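Local atomic coordinates of cellulose-binding protein (Saccharophagus degradans, PDB entry 2YHG), a protein that probably binds polysaccharide, and in this piece carries a nucleoside hydrolase-like domain that may hydrolyse glycosyl bonds, with a C-terminal domain. Residues T35-G38 against D43-S46; V79-N84 against G231-N236. All coordinates share one frame; numbering follows the deposited sequence. Where two conformers were deposited one is given.

Both contacts belong to the nucleoside hydrolase-like domain and lie on the same side of the chain's centre, their own centres about 10 Å apart. Interaction 1 builds part of a calcium site where strand 30-35 gives way to helix 42-52; interaction 2 packs helix 77-93 against the loop that follows helix 228-232. Helix 42-52 connects them. Q45 NE2 lies 2.9 Å from P235 O, a probable hydrogen bond, and E44 CB packs on P235 CD at 3.7 Å. The side chain of I82 approaches that of D43 to about 7 Å but stays about 12 Å from the calcium, so interaction 2 belongs to the surroundings of the calcium site and supplies no ligand.

Interaction 1 (T35-G38 against D43-S46); sequences TDMG and DEQS. With CA (calcium ion), chain B.
T35 turns OG1 anti to its own backbone N (chi1 165°), while D43 carries CG anti to its carbonyl carbon, and the two side chains run past each other in opposite directions until T35 OG1 donates to D43 OD2 at 2.7 Å. The hydroxyl arrives on the anti side of the carboxylate, 27° out of its plane. Both carboxylate oxygens of D43 bind the calcium ion, OD1 at 2.4 Å and OD2 at 2.6 Å, so OD2 is shared between metal and T35 and the rotation of the group is fixed. D36, the centre of an inverse gamma turn, adds a single oxygen, OD1, 2.6 Å from the calcium; its carboxylate plane stands 74° from that of D43. D36 OD1 and D43 OD2 are 3.1 Å apart without a hydrogen bond; both bind the metal, whose charge probably offsets their repulsion. The carbonyl O of W151, D244 OD2 and two waters complete the shell, at the C-terminal end of strand 30-35 in the parallel sheet; this position and the aspartate-rich loop are consistent with the calcium site of nucleoside hydrolases. One of the waters is hydrogen-bonded to D36 OD2 at 2.6 Å. Beside the polar cluster, M37 lays SD 3.8 Å from D43 CB, with E44 CG also beside the sulfur. A further water joins G38 N, from which it accepts, to E44 OE2, bridging loop and helix.

Interaction 2 (V79-N84 against G231-N236); sequences VDRILN and GAVYPN
V233 O accepts a hydrogen bond from a water at 2.8 Å, and the same water accepts a weak one from R81 NH1 at 2.9 Å. This bridge is a polar link between 79-84 and 231-236, but it holds for the conformer described, one of two deposited for R81; R81 also touches a crystal neighbour, so this part of the contact is doubtful. In that conformer the water lies at the edge of the R81 guanidinium and in its plane, whereas V233 CG1 sits over one face, 3.7 Å above the plane and displaced toward the rim. V233 would then meet the arginine twice, by its carbonyl through water and by a methyl group against the flat surface. R81 reaches across because its chain is extended from CG to NE, after a first torsion that sets CG opposite the backbone N (chi1 -180°); CZ ends 3.8 Å from V233 CG1. The other methyl of V233 faces the buried side: CG2 meets I82 CG1 at 4.0 Å, with the two side chains inclined to each other. I82 also rests on L47 and L51 of helix 42-52, which extends the apolar contact inward, while R81 is exposed at its outer margin. Within 231-236, Y234 N bonds to G231 O at 3.1 Å. The contact joins helix 77-93, whose V79 and L83 touch N110 of edge strand 110-112, to the loop after helix 228-232, within the nucleoside hydrolase-like domain.

Interaction 1 (T35-G38 against D43-S46)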
loop_
_atom_site.group_PDB
_atom_site.type_symbol
_atom_site.label_atom_id
_atom_site.label_comp_id
_atom_site.label_asym_id
_atom_site.label_seq_id
_atom_site.Cartn_x
_atom_site.Cartn_y
_atom_site.Cartn_z
ATOM N N THR A 35 -7.206 -4.585 11.493
ATOM C CA THR A 35 -6.584 -5.911 11.445
ATOM C C THR A 35 -7.218 -6.838 12.474
ATOM O O THR A 35 -7.391 -6.459 13.662
ATOM C CB THR A 35 -5.044 -5.834 11.662
ATOM O OG1 THR A 35 -4.542 -7.144 11.951
ATOM C CG2 THR A 35 -4.644 -4.922 12.835
ATOM N N ASP A 36 -7.497 -8.056 12.056
ATOM C CA ASP A 36 -8.044 -9.093 12.922
ATOM C C ASP A 36 -6.958 -9.907 13.588
ATOM O O ASP A 36 -6.892 -11.128 13.460
ATOM C CB ASP A 36 -8.992 -10.011 12.147
ATOM C CG ASP A 36 -8.289 -10.728 10.971
ATOM O OD1 ASP A 36 -7.300 -10.264 10.444
ATOM O OD2 ASP A 36 -8.802 -11.832 10.590
ATOM N N MET A 37 -6.105 -9.238 14.361
ATOM C CA MET A 37 -5.023 -9.896 15.092
ATOM C C MET A 37 -5.539 -11.098 15.847
ATOM O O MET A 37 -6.578 -11.052 16.501
ATOM C CB MET A 37 -4.394 -8.917 16.073
ATOM C CG MET A 37 -3.593 -7.815 15.408
ATOM S SD MET A 37 -1.979 -8.440 14.840
ATOM C CE MET A 37 -1.426 -6.978 13.895
ATOM N N GLY A 38 -4.757 -12.161 15.793
ATOM C CA GLY A 38 -5.086 -13.440 16.426
ATOM C C GLY A 38 -5.640 -14.471 15.470
ATOM O O GLY A 38 -5.600 -15.654 15.790
ATOM N N ASP A 43 -0.956 -11.368 10.167
ATOM C CA ASP A 43 -1.198 -9.966 10.509
ATOM C C ASP A 43 -0.023 -9.400 11.315
ATOM O O ASP A 43 0.299 -8.216 11.196
ATOM C CB ASP A 43 -2.493 -9.789 11.284
ATOM C CG ASP A 43 -3.738 -10.060 10.443
ATOM O OD1 ASP A 43 -3.941 -11.239 10.063
ATOM O OD2 ASP A 43 -4.464 -9.123 10.065
ATOM N N GLU A 44 0.525 -10.214 12.231
ATOM C CA GLU A 44 1.688 -9.786 12.985
ATOM C C GLU A 44 2.873 -9.509 12.078
ATOM O O GLU A 44 3.572 -8.490 12.218
ATOM C CB GLU A 44 2.023 -10.829 14.029
ATOM C CG GLU A 44 0.960 -11.035 15.080
ATOM C CD GLU A 44 1.103 -12.397 15.718
ATOM O OE1 GLU A 44 2.128 -12.636 16.389
ATOM O OE2 GLU A 44 0.224 -13.250 15.504
ATOM N N GLN A 45 3.136 -10.436 11.167
ATOM C CA GLN A 45 4.181 -10.273 10.190
ATOM C C GLN A 45 4.019 -8.959 9.426
ATOM O O GLN A 45 4.978 -8.205 9.233
ATOM C CB GLN A 45 4.135 -11.418 9.189
ATOM C CG GLN A 45 4.378 -12.821 9.747
ATOM C CD GLN A 45 4.225 -13.880 8.675
ATOM O OE1 GLN A 45 3.456 -13.717 7.717
ATOM N NE2 GLN A 45 4.995 -14.980 8.781
ATOM N N SER A 46 2.817 -8.731 8.922
ATOM C CA SER A 46 2.540 -7.551 8.131
ATOM C C SER A 46 2.779 -6.278 8.923
ATOM O O SER A 46 3.314 -5.313 8.368
ATOM C CB SER A 46 1.092 -7.601 7.627
ATOM O OG SER A 46 0.908 -8.647 6.664
HETATM CA CA CA B . -5.688 -10.760 8.470
HETATM O O HOH W 1 -7.471 -12.492 8.495
HETATM O O HOH W 2 -2.287 -12.539 14.575
HETATM O O HOH W 3 -4.881 -13.071 7.672
#

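Interaction 2 (V79-N84 against G231-N236)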
loop_
_atom_site.group_PDB
_atom_site.type_symbol
_atom_site.label_atom_id
_atom_site.label_comp_id
_atom_site.label_asym_id
_atom_site.label_seq_id
_atom_site.Cartn_x
_atom_site.Cartn_y
_atom_site.Cartn_z
ATOM N N VAL A 79 -0.808 -5.977 19.136
ATOM C CA VAL A 79 -0.228 -4.736 18.684
ATOM C C VAL A 79 0.660 -4.125 19.779
ATOM O O VAL A 79 1.748 -3.634 19.482
ATOM C CB VAL A 79 -1.278 -3.758 18.176
ATOM C CG1 VAL A 79 -0.673 -2.374 17.890
ATOM C CG2 VAL A 79 -1.969 -4.313 16.935
ATOM N N ASP A 80 0.226 -4.201 21.035
ATOM C CA ASP A 80 1.029 -3.650 22.118
ATOM C C ASP A 80 2.421 -4.270 22.096
ATOM O O ASP A 80 3.424 -3.599 22.323
ATOM C CB ASP A 80 0.382 -3.992 23.471
ATOM C CG ASP A 80 -0.986 -3.383 23.700
ATOM O OD1 ASP A 80 -1.435 -2.483 22.962
ATOM O OD2 ASP A 80 -1.612 -3.843 24.686
ATOM N N ARG A 81 2.479 -5.597 21.946
ATOM C CA ARG A 81 3.726 -6.341 21.964
ATOM C C ARG A 81 4.637 -5.921 20.811
ATOM O O ARG A 81 5.846 -5.721 20.972
ATOM C CB ARG A 81 3.393 -7.839 21.903
ATOM C CG ARG A 81 4.566 -8.785 21.918
ATOM C CD ARG A 81 4.139 -10.173 22.381
ATOM N NE ARG A 81 5.193 -11.137 22.160
ATOM C CZ ARG A 81 5.462 -11.667 20.983
ATOM N NH1 ARG A 81 4.699 -11.387 19.932
ATOM N NH2 ARG A 81 6.498 -12.486 20.868
ATOM N N ILE A 82 4.065 -5.764 19.628
ATOM C CA ILE A 82 4.821 -5.367 18.465
ATOM C C ILE A 82 5.311 -3.912 18.620
ATOM O O ILE A 82 6.459 -3.632 18.271
ATOM C CB ILE A 82 4.012 -5.597 17.183
ATOM C CG1 ILE A 82 3.843 -7.099 16.920
ATOM C CG2 ILE A 82 4.661 -4.895 16.002
ATOM C CD1 ILE A 82 2.782 -7.468 15.945
ATOM N N LEU A 83 4.486 -3.021 19.140
ATOM C CA LEU A 83 4.910 -1.643 19.373
ATOM C C LEU A 83 5.970 -1.529 20.456
ATOM O O LEU A 83 6.833 -0.658 20.367
ATOM C CB LEU A 83 3.719 -0.749 19.668
ATOM C CG LEU A 83 2.769 -0.478 18.498
ATOM C CD1 LEU A 83 1.683 0.494 18.935
ATOM C CD2 LEU A 83 3.507 0.059 17.294
ATOM N N ASN A 84 5.985 -2.444 21.426
ATOM C CA ASN A 84 7.081 -2.451 22.404
ATOM C C ASN A 84 8.387 -2.780 21.703
ATOM O O ASN A 84 9.417 -2.153 21.953
ATOM C CB ASN A 84 6.770 -3.454 23.511
ATOM C CG ASN A 84 7.809 -3.490 24.567
ATOM O OD1 ASN A 84 8.123 -2.476 25.189
ATOM N ND2 ASN A 84 8.413 -4.650 24.741
ATOM N N GLY A 231 12.420 -8.463 14.809
ATOM C CA GLY A 231 12.463 -9.801 14.266
ATOM C C GLY A 231 11.881 -10.841 15.209
ATOM O O GLY A 231 11.223 -11.786 14.779
ATOM N N ALA A 232 12.067 -10.631 16.509
ATOM C CA ALA A 232 11.605 -11.569 17.514
ATOM C C ALA A 232 10.066 -11.572 17.641
ATOM O O ALA A 232 9.497 -12.495 18.220
ATOM C CB ALA A 232 12.259 -11.262 18.852
ATOM N N VAL A 233 9.391 -10.531 17.159
ATOM C CA VAL A 233 7.926 -10.515 17.148
ATOM C C VAL A 233 7.337 -10.746 15.743
ATOM O O VAL A 233 6.132 -10.571 15.539
ATOM C CB VAL A 233 7.360 -9.219 17.791
ATOM C CG1 VAL A 233 7.759 -9.117 19.252
ATOM C CG2 VAL A 233 7.768 -7.992 17.022
ATOM N N TYR A 234 8.173 -11.177 14.804
ATOM C CA TYR A 234 7.730 -11.587 13.462
ATOM C C TYR A 234 7.559 -13.096 13.494
ATOM O O TYR A 234 8.550 -13.822 13.512
ATOM C CB TYR A 234 8.763 -11.163 12.424
ATOM C CG TYR A 234 8.319 -11.388 10.997
ATOM C CD1 TYR A 234 8.320 -12.637 10.437
ATOM C CD2 TYR A 234 7.903 -10.331 10.170
ATOM C CE1 TYR A 234 7.878 -12.884 9.150
ATOM C CE2 TYR A 234 7.458 -10.559 8.857
ATOM C CZ TYR A 234 7.450 -11.829 8.361
ATOM O OH TYR A 234 6.984 -12.126 7.121
ATOM N N PRO A 235 6.333 -13.613 13.539
ATOM C CA PRO A 235 6.167 -15.057 13.737
ATOM C C PRO A 235 6.353 -15.826 12.432
ATOM O O PRO A 235 6.266 -15.238 11.347
ATOM C CB PRO A 235 4.727 -15.169 14.200
ATOM C CG PRO A 235 4.033 -14.009 13.497
ATOM C CD PRO A 235 5.040 -12.906 13.566
ATOM N N ASN A 236 6.566 -17.130 12.544
ATOM C CA ASN A 236 6.562 -17.990 11.384
ATOM C C ASN A 236 5.189 -17.996 10.718
ATOM O O ASN A 236 4.144 -17.819 11.345
ATOM C CB ASN A 236 6.905 -19.418 11.800
ATOM C CG ASN A 236 8.355 -19.614 12.103
ATOM O OD1 ASN A 236 9.203 -18.788 11.789
ATOM N ND2 ASN A 236 8.668 -20.766 12.658
HETATM O O HOH W 4 3.915 -10.781 17.210
#